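Long-range contact in carbamate kinase (Mycoplasma penetrans, PDB 4AXS), which probably works as a carbamate kinase, the enzyme that transfers a phosphoryl group between carbamoyl phosphate and ADP in the arginine deiminase pathway: residues A[252-260]-A[323-331]. Sequence-based numbering, arbitrary orientation.
Sequences TAVDYVYVD and KGLSGTKII. With SO4 (sulfate ion), chain C.
Thr328 OG1 accepts a nearly straight hydrogen bond from Val257 N, 3.0 Å long with 161° at the hydrogen, and the same hydroxyl is hydrogen-bonded to Leu269 O. One side chain thus satisfies the N-H of Val257 and the carbonyl of Leu269, outside both segments, although the two segments do not pair as strands. With chi1 at -64°, OG1 lies beside its own backbone N and anti to the carbonyl carbon; Val257 CG1 packs against Thr328 CB, 3.4 Å away, with CG2 a little farther off, and the two side chains cross at about a right angle. One residue earlier on 323-331, Gly327 N points at Asp255 O in a weak, bent (115°) bond that is doubtful, because this oxygen is modelled too close to its neighbour. The ring of Tyr256 extends beside the backbone of Ser326 and Gly327. Its CD1 lies 3.3 Å from Gly327 O, approached obliquely, whereas Thr328 OG1 sits at the ring edge, near its plane. Tyr256 N is weakly bonded within its own segment to Asp255 OD1 at 2.8 Å, and Asp255 OD2 weakly receives Tyr258 OH. The whole illustrates how an amino acid kinase fold fastens the loop leaving central strand 247-251 to the C-terminal strand 328-330, the antiparallel edge of an otherwise parallel sheet.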
# COMPACT_ATOMS: atom_id res chain seq x y z
N THR A 252 14.19 -18.81 2.14
CA THR A 252 13.79 -19.67 3.23
C THR A 252 15.06 -20.03 3.97
O THR A 252 16.15 -19.93 3.42
CB THR A 252 13.09 -20.94 2.70
OG1 THR A 252 12.37 -21.58 3.76
CG2 THR A 252 14.11 -21.91 2.10
N ALA A 253 14.92 -20.48 5.22
CA ALA A 253 16.07 -20.60 6.11
C ALA A 253 16.84 -21.90 5.97
O ALA A 253 17.39 -22.39 6.95
CB ALA A 253 15.63 -20.41 7.56
N VAL A 254 16.89 -22.46 4.76
CA VAL A 254 17.63 -23.70 4.53
C VAL A 254 18.57 -23.61 3.34
O VAL A 254 18.29 -22.93 2.36
CB VAL A 254 16.69 -24.92 4.31
CG1 VAL A 254 15.66 -25.01 5.44
CG2 VAL A 254 16.01 -24.85 2.94
N ASP A 255 19.70 -24.31 3.43
CA ASP A 255 20.64 -24.39 2.31
C ASP A 255 20.12 -25.32 1.20
O ASP A 255 20.31 -25.04 0.01
CB ASP A 255 22.01 -24.85 2.81
CG ASP A 255 21.93 -26.15 3.59
OD1 ASP A 255 20.83 -26.48 4.09
OD2 ASP A 255 22.98 -26.85 3.70
N TYR A 256 19.48 -26.41 1.60
CA TYR A 256 18.82 -27.33 0.66
C TYR A 256 17.55 -27.87 1.29
O TYR A 256 17.42 -27.92 2.53
CB TYR A 256 19.73 -28.52 0.33
CG TYR A 256 21.09 -28.13 -0.19
CD1 TYR A 256 21.30 -27.90 -1.54
CD2 TYR A 256 22.15 -27.96 0.69
CE1 TYR A 256 22.54 -27.53 -2.01
CE2 TYR A 256 23.40 -27.59 0.23
CZ TYR A 256 23.59 -27.38 -1.12
OH TYR A 256 24.84 -27.01 -1.57
N VAL A 257 16.60 -28.29 0.46
CA VAL A 257 15.49 -29.07 0.99
C VAL A 257 15.95 -30.52 1.08
O VAL A 257 16.48 -31.08 0.12
CB VAL A 257 14.17 -28.91 0.18
CG1 VAL A 257 14.38 -28.02 -1.04
CG2 VAL A 257 13.57 -30.30 -0.18
N TYR A 258 15.77 -31.12 2.25
CA TYR A 258 16.23 -32.48 2.47
C TYR A 258 15.09 -33.49 2.34
O TYR A 258 13.91 -33.15 2.49
CB TYR A 258 16.93 -32.59 3.83
CG TYR A 258 18.29 -31.94 3.85
CD1 TYR A 258 18.43 -30.56 3.96
CD2 TYR A 258 19.46 -32.70 3.75
CE1 TYR A 258 19.67 -29.96 3.97
CE2 TYR A 258 20.71 -32.10 3.77
CZ TYR A 258 20.81 -30.73 3.88
OH TYR A 258 22.05 -30.12 3.89
N VAL A 259 15.45 -34.73 2.03
CA VAL A 259 14.52 -35.84 2.14
C VAL A 259 15.05 -36.83 3.18
O VAL A 259 16.26 -36.93 3.39
CB VAL A 259 14.20 -36.50 0.76
CG1 VAL A 259 13.27 -35.60 -0.07
CG2 VAL A 259 15.49 -36.83 -0.01
N ASP A 260 14.14 -37.53 3.85
CA ASP A 260 14.53 -38.50 4.87
C ASP A 260 15.35 -37.87 5.98
O ASP A 260 16.28 -38.49 6.49
CB ASP A 260 15.36 -39.64 4.25
CG ASP A 260 14.53 -40.56 3.37
OD1 ASP A 260 13.38 -40.89 3.74
OD2 ASP A 260 15.04 -40.96 2.30
N LYS A 323 23.57 -20.14 -9.10
CA LYS A 323 24.59 -20.81 -9.90
C LYS A 323 24.86 -22.23 -9.42
O LYS A 323 26.01 -22.69 -9.42
CB LYS A 323 25.87 -19.99 -9.94
CG LYS A 323 25.80 -18.87 -10.96
CD LYS A 323 25.13 -19.39 -12.23
CE LYS A 323 25.06 -18.34 -13.33
NZ LYS A 323 24.48 -18.93 -14.57
N GLY A 324 23.80 -22.93 -9.03
CA GLY A 324 23.89 -24.33 -8.65
C GLY A 324 24.67 -24.59 -7.37
O GLY A 324 24.55 -25.66 -6.77
N LEU A 325 25.45 -23.60 -6.95
CA LEU A 325 26.37 -23.77 -5.82
C LEU A 325 25.66 -23.94 -4.48
O LEU A 325 26.26 -24.42 -3.52
CB LEU A 325 27.37 -22.61 -5.75
CG LEU A 325 28.12 -22.25 -7.04
CD1 LEU A 325 29.38 -21.46 -6.72
CD2 LEU A 325 28.45 -23.50 -7.86
N SER A 326 24.39 -23.54 -4.40
CA SER A 326 23.61 -23.82 -3.19
C SER A 326 22.13 -23.97 -3.52
O SER A 326 21.70 -23.80 -4.67
CB SER A 326 23.84 -22.75 -2.11
OG SER A 326 23.46 -23.23 -0.82
N GLY A 327 21.35 -24.33 -2.50
CA GLY A 327 19.92 -24.44 -2.68
C GLY A 327 19.46 -25.54 -3.62
O GLY A 327 20.27 -26.25 -4.23
N THR A 328 18.14 -25.67 -3.75
CA THR A 328 17.54 -26.77 -4.48
C THR A 328 16.80 -26.26 -5.70
O THR A 328 15.79 -25.58 -5.57
CB THR A 328 16.54 -27.53 -3.60
OG1 THR A 328 17.22 -28.14 -2.49
CG2 THR A 328 15.82 -28.59 -4.42
N LYS A 329 17.31 -26.59 -6.89
CA LYS A 329 16.67 -26.18 -8.13
C LYS A 329 15.54 -27.15 -8.48
O LYS A 329 15.70 -28.37 -8.37
CB LYS A 329 17.69 -26.12 -9.26
CG LYS A 329 17.18 -25.51 -10.55
CD LYS A 329 17.96 -26.04 -11.74
CE LYS A 329 18.13 -24.99 -12.84
NZ LYS A 329 19.49 -24.35 -12.82
N ILE A 330 14.39 -26.60 -8.88
CA ILE A 330 13.23 -27.41 -9.25
C ILE A 330 12.88 -27.20 -10.71
O ILE A 330 12.83 -26.06 -11.19
CB ILE A 330 11.99 -27.08 -8.37
CG1 ILE A 330 12.15 -27.69 -6.98
CG2 ILE A 330 10.72 -27.61 -9.02
CD1 ILE A 330 11.41 -26.97 -5.89
N ILE A 331 12.64 -28.29 -11.43
CA ILE A 331 12.36 -28.19 -12.86
C ILE A 331 11.17 -29.03 -13.30
O ILE A 331 10.71 -29.90 -12.57
CB ILE A 331 13.59 -28.57 -13.72
CG1 ILE A 331 14.06 -29.98 -13.37
CG2 ILE A 331 14.72 -27.56 -13.51
CD1 ILE A 331 14.86 -30.62 -14.47
S SO4 C . 10.43 -19.27 6.05
O1 SO4 C . 11.44 -20.07 5.38
O2 SO4 C . 11.05 -18.69 7.25
O3 SO4 C . 9.96 -18.23 5.14
O4 SO4 C . 9.29 -20.11 6.43